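Local coordinates for fibronectin type III domain-containing protein (Simiduia agarivorans, PDB 6P2K) that probably hydrolyses the glucan backbone of xyloglucan-type polysaccharides, as a family 74 glycoside hydrolase built from seven-bladed beta-propellers, at residues B[334-339]-B[349-354]; B[15-20]-B[355-360]; B[264-269]-B[284-289]. All blocks are in the same frame, centred on the assembly; numbering follows the deposited sequence.

In the fold
All three contacts lie in one beta-propeller of the catalytic module. Contact 1 is the hairpin of the first two strands in one blade, and contact 3 is the corresponding pair in the preceding blade; their centres stand about 10 Å apart, and Glu269 ties them together, its OE1 lying 2.6 Å from His337 ND1. Contact 2 joins the start of the 17-22 strand, first of another blade's sheet, to the loop leading into the third strand of the contact 1 blade, the centres of contacts 1 and 2 being about 7 Å apart. Gln16 of contact 2 binds a zinc ion together with Asp124; Arg334 approaches this ion to about 5 Å and Val286 of contact 3 to about 8 Å, side chain to metal.

Contact 1: residues B[334-339]-B[349-354]; sequences RFAHYT and VWSTTN
The carbonyl oxygen of Phe335 accepts the hydroxyl of Ser351, with OG 2.8 Å from O, and it also receives a CA-H...O contact from the same serine. With OG anti to the backbone N (chi1 -176°), the hydroxyl meets the carbonyl nearly head-on and in its plane. The side chain thus carries the pairing past the regular part of the hairpin, where His337 and Trp350 form an antiparallel hydrogen-bonded pair, His337 N to Trp350 O and Trp350 N to His337 O both 2.9 Å.

The Phe335 ring swings over the second strand and crosses Thr352 at about a right angle. Its CE2 comes within 3.4 Å of Thr352 CG2, while CE1 rests 3.6 Å from Ser351 CA. Thr352 can offer its methyl because OG1 is turned elsewhere, accepting Asn354 N in an ST turn and bonding to Thr356 O. Beyond it, the aliphatic part of Arg334 passes Asn354, CD to ND2 3.4 Å; ND2 itself hydrogen-bonds to Asn332 OD1.

On the face carrying Tyr338 and Val349, ring atom CD1 lies 3.9 Å from methyl CG2, the two side chains pointing the same way. The Phe335 carbonyl and the His337-Trp350 backbone groups are thus satisfied within the hairpin, whereas polar side-chain ends are met by neighbouring parts of the fold, the head of Arg334 reaching Val17 O and Asp123 near the zinc site.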
loop_
_atom_site.group_PDB
_atom_site.type_symbol
_atom_site.label_atom_id
_atom_site.label_comp_id
_atom_site.label_asym_id
_atom_site.label_seq_id
_atom_site.Cartn_x
_atom_site.Cartn_y
_atom_site.Cartn_z
ATOM N N ARG B 334 -46.579 -9.593 0.781
ATOM C CA ARG B 334 -47.589 -10.291 -0.006
ATOM C C ARG B 334 -48.462 -11.210 0.838
ATOM O O ARG B 334 -49.386 -11.827 0.300
ATOM C CB ARG B 334 -46.938 -11.083 -1.147
ATOM C CG ARG B 334 -45.707 -11.883 -0.763
ATOM C CD ARG B 334 -45.283 -12.807 -1.896
ATOM N NE ARG B 334 -46.294 -13.820 -2.199
ATOM C CZ ARG B 334 -47.057 -13.821 -3.291
ATOM N NH1 ARG B 334 -46.937 -12.858 -4.195
ATOM N NH2 ARG B 334 -47.944 -14.788 -3.477
ATOM N N PHE B 335 -48.183 -11.322 2.133
ATOM C CA PHE B 335 -49.141 -11.839 3.099
ATOM C C PHE B 335 -48.811 -11.215 4.443
ATOM O O PHE B 335 -47.671 -10.818 4.696
ATOM C CB PHE B 335 -49.118 -13.371 3.196
ATOM C CG PHE B 335 -47.845 -13.923 3.774
ATOM C CD1 PHE B 335 -47.662 -14.005 5.147
ATOM C CD2 PHE B 335 -46.836 -14.372 2.945
ATOM C CE1 PHE B 335 -46.493 -14.504 5.677
ATOM C CE2 PHE B 335 -45.669 -14.882 3.472
ATOM C CZ PHE B 335 -45.496 -14.942 4.839
ATOM N N ALA B 336 -49.815 -11.153 5.312
ATOM C CA ALA B 336 -49.618 -10.599 6.645
ATOM C C ALA B 336 -50.775 -11.033 7.528
ATOM O O ALA B 336 -51.937 -10.796 7.185
ATOM C CB ALA B 336 -49.520 -9.071 6.596
ATOM N N HIS B 337 -50.459 -11.653 8.660
ATOM C CA HIS B 337 -51.471 -12.173 9.566
ATOM C C HIS B 337 -51.146 -11.800 11.002
ATOM O O HIS B 337 -49.984 -11.841 11.419
ATOM C CB HIS B 337 -51.587 -13.695 9.455
ATOM C CG HIS B 337 -51.986 -14.168 8.094
ATOM N ND1 HIS B 337 -53.256 -13.994 7.589
ATOM C CD2 HIS B 337 -51.283 -14.813 7.134
ATOM C CE1 HIS B 337 -53.319 -14.510 6.374
ATOM N NE2 HIS B 337 -52.133 -15.011 6.073
ATOM N N TYR B 338 -52.182 -11.433 11.750
ATOM C CA TYR B 338 -52.064 -11.327 13.194
ATOM C C TYR B 338 -51.974 -12.720 13.808
ATOM O O TYR B 338 -52.450 -13.705 13.238
ATOM C CB TYR B 338 -53.270 -10.592 13.775
ATOM C CG TYR B 338 -53.371 -9.122 13.429
ATOM C CD1 TYR B 338 -52.492 -8.193 13.972
ATOM C CD2 TYR B 338 -54.359 -8.662 12.570
ATOM C CE1 TYR B 338 -52.596 -6.848 13.666
ATOM C CE2 TYR B 338 -54.476 -7.317 12.262
ATOM C CZ TYR B 338 -53.589 -6.416 12.813
ATOM O OH TYR B 338 -53.693 -5.078 12.509
ATOM N N THR B 339 -51.359 -12.799 14.986
ATOM C CA THR B 339 -51.336 -14.061 15.703
ATOM C C THR B 339 -52.706 -14.334 16.325
ATOM O O THR B 339 -53.452 -13.403 16.643
ATOM C CB THR B 339 -50.265 -14.056 16.796
ATOM O OG1 THR B 339 -50.504 -12.976 17.709
ATOM C CG2 THR B 339 -48.872 -13.922 16.193
ATOM N N VAL B 349 -47.279 -10.324 14.418
ATOM C CA VAL B 349 -47.610 -10.309 12.997
ATOM C C VAL B 349 -46.615 -11.193 12.256
ATOM O O VAL B 349 -45.401 -11.075 12.460
ATOM C CB VAL B 349 -47.593 -8.881 12.414
ATOM C CG1 VAL B 349 -47.753 -8.920 10.901
ATOM C CG2 VAL B 349 -48.686 -8.024 13.046
ATOM N N TRP B 350 -47.131 -12.076 11.404
ATOM C CA TRP B 350 -46.320 -12.867 10.487
ATOM C C TRP B 350 -46.441 -12.273 9.089
ATOM O O TRP B 350 -47.557 -12.047 8.609
ATOM C CB TRP B 350 -46.778 -14.327 10.478
ATOM C CG TRP B 350 -46.076 -15.195 11.474
ATOM C CD1 TRP B 350 -46.575 -15.656 12.661
ATOM C CD2 TRP B 350 -44.745 -15.713 11.370
ATOM N NE1 TRP B 350 -45.634 -16.426 13.300
ATOM C CE2 TRP B 350 -44.501 -16.476 12.528
ATOM C CE3 TRP B 350 -43.731 -15.599 10.411
ATOM C CZ2 TRP B 350 -43.288 -17.125 12.753
ATOM C CZ3 TRP B 350 -42.527 -16.245 10.636
ATOM C CH2 TRP B 350 -42.316 -16.998 11.797
ATOM N N SER B 351 -45.306 -12.022 8.440
ATOM C CA SER B 351 -45.319 -11.429 7.102
ATOM C C SER B 351 -44.012 -11.782 6.390
ATOM O O SER B 351 -43.326 -12.735 6.773
ATOM C CB SER B 351 -45.555 -9.912 7.191
ATOM O OG SER B 351 -45.661 -9.339 5.898
ATOM N N THR B 352 -43.663 -11.010 5.358
ATOM C CA THR B 352 -42.546 -11.348 4.479
ATOM C C THR B 352 -42.069 -10.099 3.747
ATOM O O THR B 352 -42.802 -9.114 3.621
ATOM C CB THR B 352 -42.951 -12.419 3.460
ATOM O OG1 THR B 352 -41.850 -12.701 2.585
ATOM C CG2 THR B 352 -44.132 -11.933 2.632
ATOM N N THR B 353 -40.827 -10.152 3.258
ATOM C CA THR B 353 -40.356 -9.146 2.312
ATOM C C THR B 353 -40.525 -9.584 0.864
ATOM O O THR B 353 -40.293 -8.765 -0.036
ATOM C CB THR B 353 -38.881 -8.779 2.558
ATOM O OG1 THR B 353 -38.039 -9.923 2.340
ATOM C CG2 THR B 353 -38.681 -8.231 3.968
ATOM N N ASN B 354 -40.890 -10.859 0.647
ATOM C CA ASN B 354 -41.364 -11.494 -0.589
ATOM C C ASN B 354 -40.900 -12.946 -0.631
ATOM O O ASN B 354 -41.714 -13.861 -0.781
ATOM C CB ASN B 354 -40.902 -10.789 -1.869
ATOM C CG ASN B 354 -41.415 -11.478 -3.125
ATOM O OD1 ASN B 354 -40.688 -12.225 -3.778
ATOM N ND2 ASN B 354 -42.680 -11.243 -3.458
#

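Contact 2: residues B[15-20]-B[355-360]; sequences GQVQDV and QTMYYA. With ZN (zinc ion), chain Q.
Val17 turns its CG2 methyl onto the backbone of the facing loop, 3.4 Å from Thr356 O and 3.6 Å from Gln355 C. This methyl stands anti to the carbonyl carbon of Val17 and beside its backbone N, which carries it across to the loop. Two propeller blades meet here: the start of the 17-22 strand, first of its sheet, where Gln18 and Asp19 face Ala33 in a classic beta bulge, and the loop before the third strand of the 336-338 blade. The methyl also lies 4.3 Å from Met357 SD.

Met357 is bent at both chi2 (87°) and chi3 (74°), curling the end of the chain round toward its own CB. Its CG meets Val20 CG2 at 4.0 Å, the two side chains crossing at about a right angle. Met32 of the 30-34 strand and Trp350 also pack against this pair.

At the other end, Gly15 O receives a CA-H...O contact from Gln355 CA, 3.1 Å away. Gln16 heads the other way: CG is anti to the backbone N (chi1 -180°) and the chain stays stretched through chi2, so OE1 binds the zinc ion at 2.1 Å. Three waters and Asp124 OD1 are the other ligands, making five in all. With a neutral amide and one carboxylate from the protein, the zinc ion would probably keep much of its positive charge, partly shared with its waters.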
loop_
_atom_site.group_PDB
_atom_site.type_symbol
_atom_site.label_atom_id
_atom_site.label_comp_id
_atom_site.label_asym_id
_atom_site.label_seq_id
_atom_site.Cartn_x
_atom_site.Cartn_y
_atom_site.Cartn_z
ATOM N N GLY B 15 -37.244 -18.063 -2.282
ATOM C CA GLY B 15 -38.276 -18.099 -3.292
ATOM C C GLY B 15 -39.560 -17.503 -2.747
ATOM O O GLY B 15 -39.745 -17.371 -1.538
ATOM N N GLN B 16 -40.450 -17.141 -3.670
ATOM C CA GLN B 16 -41.692 -16.470 -3.305
ATOM C C GLN B 16 -42.477 -17.296 -2.291
ATOM O O GLN B 16 -42.732 -18.484 -2.499
ATOM C CB GLN B 16 -42.536 -16.215 -4.556
ATOM C CG GLN B 16 -43.859 -15.508 -4.295
ATOM C CD GLN B 16 -44.582 -15.122 -5.579
ATOM O OE1 GLN B 16 -45.380 -15.894 -6.121
ATOM N NE2 GLN B 16 -44.304 -13.918 -6.071
ATOM N N VAL B 17 -42.842 -16.660 -1.181
ATOM C CA VAL B 17 -43.530 -17.321 -0.080
ATOM C C VAL B 17 -45.018 -17.027 -0.195
ATOM O O VAL B 17 -45.418 -15.871 -0.386
ATOM C CB VAL B 17 -42.977 -16.859 1.279
ATOM C CG1 VAL B 17 -43.712 -17.552 2.415
ATOM C CG2 VAL B 17 -41.485 -17.132 1.364
ATOM N N GLN B 18 -45.840 -18.071 -0.080
ATOM C CA GLN B 18 -47.280 -17.911 -0.247
ATOM C C GLN B 18 -47.971 -17.496 1.044
ATOM O O GLN B 18 -48.836 -16.613 1.020
ATOM C CB GLN B 18 -47.897 -19.206 -0.776
ATOM C CG GLN B 18 -47.221 -19.733 -2.027
ATOM C CD GLN B 18 -47.322 -18.763 -3.191
ATOM O OE1 GLN B 18 -48.413 -18.480 -3.686
ATOM N NE2 GLN B 18 -46.179 -18.245 -3.631
ATOM N N ASP B 19 -47.601 -18.099 2.173
ATOM C CA ASP B 19 -48.272 -17.807 3.432
ATOM C C ASP B 19 -47.493 -18.427 4.580
ATOM O O ASP B 19 -46.714 -19.366 4.396
ATOM C CB ASP B 19 -49.711 -18.332 3.430
ATOM C CG ASP B 19 -50.613 -17.550 4.355
ATOM O OD1 ASP B 19 -50.150 -16.539 4.925
ATOM O OD2 ASP B 19 -51.786 -17.944 4.513
ATOM N N VAL B 20 -47.713 -17.874 5.772
ATOM C CA VAL B 20 -47.288 -18.472 7.031
ATOM C C VAL B 20 -48.495 -18.443 7.955
ATOM O O VAL B 20 -49.050 -17.368 8.218
ATOM C CB VAL B 20 -46.097 -17.731 7.663
ATOM C CG1 VAL B 20 -45.829 -18.260 9.062
ATOM C CG2 VAL B 20 -44.858 -17.869 6.788
ATOM N N GLN B 355 -39.592 -13.164 -0.507
ATOM C CA GLN B 355 -39.010 -14.499 -0.545
ATOM C C GLN B 355 -38.661 -15.024 0.840
ATOM O O GLN B 355 -37.916 -16.004 0.953
ATOM C CB GLN B 355 -37.754 -14.512 -1.421
ATOM C CG GLN B 355 -37.887 -13.805 -2.760
ATOM C CD GLN B 355 -36.634 -13.954 -3.614
ATOM O OE1 GLN B 355 -36.703 -14.386 -4.765
ATOM N NE2 GLN B 355 -35.481 -13.605 -3.045
ATOM N N THR B 356 -39.179 -14.401 1.894
ATOM C CA THR B 356 -38.668 -14.604 3.242
ATOM C C THR B 356 -39.821 -14.845 4.211
ATOM O O THR B 356 -40.994 -14.874 3.828
ATOM C CB THR B 356 -37.831 -13.395 3.680
ATOM O OG1 THR B 356 -38.628 -12.205 3.587
ATOM C CG2 THR B 356 -36.613 -13.242 2.779
ATOM N N MET B 357 -39.473 -15.028 5.484
ATOM C CA MET B 357 -40.444 -15.144 6.563
ATOM C C MET B 357 -39.998 -14.245 7.705
ATOM O O MET B 357 -38.843 -14.317 8.140
ATOM C CB MET B 357 -40.587 -16.594 7.048
ATOM C CG MET B 357 -40.997 -17.584 5.967
ATOM S SD MET B 357 -39.587 -18.247 5.057
ATOM C CE MET B 357 -38.897 -19.364 6.277
ATOM N N TYR B 358 -40.909 -13.404 8.186
ATOM C CA TYR B 358 -40.599 -12.425 9.215
ATOM C C TYR B 358 -41.697 -12.420 10.264
ATOM O O TYR B 358 -42.880 -12.547 9.933
ATOM C CB TYR B 358 -40.448 -11.020 8.617
ATOM C CG TYR B 358 -39.055 -10.718 8.115
ATOM C CD1 TYR B 358 -38.659 -11.096 6.839
ATOM C CD2 TYR B 358 -38.136 -10.056 8.917
ATOM C CE1 TYR B 358 -37.382 -10.822 6.376
ATOM C CE2 TYR B 358 -36.862 -9.776 8.464
ATOM C CZ TYR B 358 -36.494 -10.163 7.194
ATOM O OH TYR B 358 -35.230 -9.891 6.743
ATOM N N TYR B 359 -41.301 -12.269 11.527
ATOM C CA TYR B 359 -42.244 -12.175 12.630
ATOM C C TYR B 359 -41.978 -10.905 13.423
ATOM O O TYR B 359 -40.824 -10.564 13.705
ATOM C CB TYR B 359 -42.153 -13.390 13.562
ATOM C CG TYR B 359 -43.054 -13.282 14.770
ATOM C CD1 TYR B 359 -44.403 -13.600 14.684
ATOM C CD2 TYR B 359 -42.559 -12.854 15.994
ATOM C CE1 TYR B 359 -45.231 -13.500 15.784
ATOM C CE2 TYR B 359 -43.380 -12.748 17.099
ATOM C CZ TYR B 359 -44.713 -13.073 16.988
ATOM O OH TYR B 359 -45.531 -12.972 18.087
ATOM N N ALA B 360 -43.051 -10.213 13.788
ATOM C CA ALA B 360 -42.972 -8.995 14.579
ATOM C C ALA B 360 -43.630 -9.232 15.928
ATOM O O ALA B 360 -44.769 -9.704 15.990
ATOM C CB ALA B 360 -43.653 -7.827 13.864
HETATM ZN ZN ZN Q . -46.632 -16.877 -7.427
HETATM O O HOH W 1 -44.880 -17.942 -7.891
HETATM O O HOH W 2 -46.444 -15.267 -8.765
HETATM O O HOH W 3 -48.362 -17.154 -6.256
#

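Contact 3: residues B[264-269]-B[284-289]; sequences RYWYPE and GAVKDR
Val286 lies over one face of the Trp266 indole in the antiparallel beta hairpin that opens this propeller blade. Its CB stands 3.5 Å from the centroid of the six-membered ring and 10° off the normal, a CH-pi contact. Trp266 CG sits between its backbone N and carbonyl carbon (chi1 78°), which turns the ring back across the hairpin; Tyr267 CD1 lies against the opposite face. NE1 passes 3.4 Å from Ala285 C, and Lys212 of the neighbouring blade also touches this side chain. Replacing Trp266 by an alanine would probably leave Val286 without its aromatic platform and open a gap between it and Tyr267.

Arg264 forms the other half of the first shell. Its backbone N gives a hydrogen bond of 2.7 Å to Asp288 OD2, met nearly along the C-O axis, while NH1 makes a longer, weak salt bridge to OD1 of the same carboxylate. One aspartate therefore grips the backbone of the arginine firmly and its head only weakly, the guanidinium and carboxylate planes being 30° apart. The aliphatic chain, extended from CG to NE, runs past Val286 O, and the CD of Lys287 lies over the guanidinium face. NH2 continues to Leu234 O.

The hairpin backbone positions these groups, though loosely: Val286 N to Arg264 O and Trp266 N to Gly284 O are both weak bonds. Tyr265 pairs with Ala285 but sends its hydroxyl to Glu260 O, its ring meeting Phe290. Gly284 N and Trp266 O have no direct bond across their pair; a water between them accepts from Gly284 N at 2.7 Å and lies close to Trp266 O. A second water bridges the salt bridge, donating to Asp288 OD1 at 2.8 Å and weakly accepting from Arg264 NH1 in the guanidinium plane.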
loop_
_atom_site.group_PDB
_atom_site.type_symbol
_atom_site.label_atom_id
_atom_site.label_comp_id
_atom_site.label_asym_id
_atom_site.label_seq_id
_atom_site.Cartn_x
_atom_site.Cartn_y
_atom_site.Cartn_z
ATOM N N ARG B 264 -51.398 -2.237 -5.096
ATOM C CA ARG B 264 -52.240 -3.424 -5.246
ATOM C C ARG B 264 -52.609 -4.008 -3.880
ATOM O O ARG B 264 -52.314 -5.160 -3.562
ATOM C CB ARG B 264 -51.531 -4.462 -6.109
ATOM C CG ARG B 264 -51.128 -3.980 -7.489
ATOM C CD ARG B 264 -49.954 -4.797 -7.993
ATOM N NE ARG B 264 -49.827 -4.780 -9.446
ATOM C CZ ARG B 264 -48.792 -4.252 -10.092
ATOM N NH1 ARG B 264 -47.805 -3.688 -9.410
ATOM N NH2 ARG B 264 -48.744 -4.281 -11.416
ATOM N N TYR B 265 -53.272 -3.184 -3.070
ATOM C CA TYR B 265 -53.660 -3.600 -1.728
ATOM C C TYR B 265 -54.598 -4.798 -1.790
ATOM O O TYR B 265 -55.524 -4.838 -2.604
ATOM C CB TYR B 265 -54.335 -2.444 -0.992
ATOM C CG TYR B 265 -53.440 -1.246 -0.777
ATOM C CD1 TYR B 265 -52.326 -1.326 0.048
ATOM C CD2 TYR B 265 -53.715 -0.031 -1.393
ATOM C CE1 TYR B 265 -51.505 -0.233 0.252
ATOM C CE2 TYR B 265 -52.897 1.072 -1.193
ATOM C CZ TYR B 265 -51.794 0.963 -0.370
ATOM O OH TYR B 265 -50.972 2.048 -0.165
ATOM N N TRP B 266 -54.359 -5.779 -0.923
ATOM C CA TRP B 266 -55.162 -6.993 -0.945
ATOM C C TRP B 266 -55.095 -7.675 0.415
ATOM O O TRP B 266 -54.272 -7.335 1.269
ATOM C CB TRP B 266 -54.713 -7.925 -2.081
ATOM C CG TRP B 266 -53.454 -8.737 -1.846
ATOM C CD1 TRP B 266 -52.505 -8.554 -0.875
ATOM C CD2 TRP B 266 -53.011 -9.854 -2.627
ATOM N NE1 TRP B 266 -51.514 -9.498 -0.997
ATOM C CE2 TRP B 266 -51.801 -10.308 -2.064
ATOM C CE3 TRP B 266 -53.528 -10.523 -3.742
ATOM C CZ2 TRP B 266 -51.100 -11.395 -2.582
ATOM C CZ3 TRP B 266 -52.831 -11.601 -4.252
ATOM C CH2 TRP B 266 -51.628 -12.025 -3.673
ATOM N N TYR B 267 -55.980 -8.653 0.597
ATOM C CA TYR B 267 -56.030 -9.481 1.797
ATOM C C TYR B 267 -56.062 -8.678 3.103
ATOM O O TYR B 267 -55.218 -8.882 3.977
ATOM C CB TYR B 267 -54.855 -10.449 1.816
ATOM C CG TYR B 267 -54.984 -11.636 0.892
ATOM C CD1 TYR B 267 -54.783 -11.500 -0.472
ATOM C CD2 TYR B 267 -55.283 -12.898 1.388
ATOM C CE1 TYR B 267 -54.886 -12.584 -1.323
ATOM C CE2 TYR B 267 -55.389 -13.989 0.544
ATOM C CZ TYR B 267 -55.190 -13.826 -0.811
ATOM O OH TYR B 267 -55.291 -14.908 -1.654
ATOM N N PRO B 268 -57.028 -7.770 3.272
ATOM C CA PRO B 268 -57.140 -7.081 4.560
ATOM C C PRO B 268 -57.501 -8.073 5.655
ATOM O O PRO B 268 -58.097 -9.121 5.401
ATOM C CB PRO B 268 -58.260 -6.064 4.327
ATOM C CG PRO B 268 -59.086 -6.667 3.248
ATOM C CD PRO B 268 -58.111 -7.374 2.351
ATOM N N GLU B 269 -57.123 -7.739 6.886
ATOM C CA GLU B 269 -57.362 -8.634 8.010
ATOM C C GLU B 269 -57.569 -7.814 9.274
ATOM O O GLU B 269 -56.789 -6.898 9.556
ATOM C CB GLU B 269 -56.194 -9.610 8.190
ATOM C CG GLU B 269 -56.327 -10.523 9.395
ATOM C CD GLU B 269 -55.252 -11.594 9.435
ATOM O OE1 GLU B 269 -55.047 -12.268 8.403
ATOM O OE2 GLU B 269 -54.614 -11.758 10.496
ATOM N N GLY B 284 -51.268 -5.454 3.452
ATOM C CA GLY B 284 -50.121 -5.480 2.566
ATOM C C GLY B 284 -50.559 -5.438 1.114
ATOM O O GLY B 284 -51.644 -4.933 0.813
ATOM N N ALA B 285 -49.746 -5.974 0.206
ATOM C CA ALA B 285 -50.082 -5.924 -1.211
ATOM C C ALA B 285 -49.330 -7.013 -1.958
ATOM O O ALA B 285 -48.355 -7.581 -1.457
ATOM C CB ALA B 285 -49.752 -4.558 -1.821
ATOM N N VAL B 286 -49.793 -7.287 -3.172
ATOM C CA VAL B 286 -49.071 -8.151 -4.096
ATOM C C VAL B 286 -48.166 -7.278 -4.954
ATOM O O VAL B 286 -48.573 -6.202 -5.412
ATOM C CB VAL B 286 -50.044 -8.989 -4.952
ATOM C CG1 VAL B 286 -51.091 -8.110 -5.625
ATOM C CG2 VAL B 286 -49.280 -9.827 -5.975
ATOM N N LYS B 287 -46.917 -7.724 -5.120
ATOM C CA LYS B 287 -45.885 -7.085 -5.939
ATOM C C LYS B 287 -45.306 -5.814 -5.317
ATOM O O LYS B 287 -44.084 -5.703 -5.177
ATOM C CB LYS B 287 -46.410 -6.778 -7.346
ATOM C CG LYS B 287 -46.518 -7.996 -8.250
ATOM C CD LYS B 287 -46.178 -7.649 -9.695
ATOM C CE LYS B 287 -46.792 -8.651 -10.665
ATOM N NZ LYS B 287 -45.767 -9.414 -11.433
ATOM N N ASP B 288 -46.156 -4.858 -4.945
ATOM C CA ASP B 288 -45.679 -3.537 -4.545
ATOM C C ASP B 288 -44.851 -3.595 -3.265
ATOM O O ASP B 288 -45.184 -4.318 -2.321
ATOM C CB ASP B 288 -46.860 -2.588 -4.354
ATOM C CG ASP B 288 -47.550 -2.249 -5.659
ATOM O OD1 ASP B 288 -46.852 -1.886 -6.627
ATOM O OD2 ASP B 288 -48.790 -2.350 -5.717
ATOM N N ARG B 289 -43.772 -2.806 -3.232
ATOM C CA ARG B 289 -42.849 -2.732 -2.099
ATOM C C ARG B 289 -43.075 -1.421 -1.354
ATOM O O ARG B 289 -42.651 -0.356 -1.813
ATOM C CB ARG B 289 -41.400 -2.840 -2.567
ATOM C CG ARG B 289 -41.037 -4.167 -3.201
ATOM C CD ARG B 289 -39.526 -4.304 -3.382
ATOM N NE ARG B 289 -39.166 -5.650 -3.815
ATOM C CZ ARG B 289 -39.020 -6.687 -2.994
ATOM N NH1 ARG B 289 -39.190 -6.536 -1.685
ATOM N NH2 ARG B 289 -38.702 -7.877 -3.483
HETATM O O HOH W 4 -44.935 -2.405 -8.610
HETATM O O HOH W 5 -52.596 -7.827 3.335
#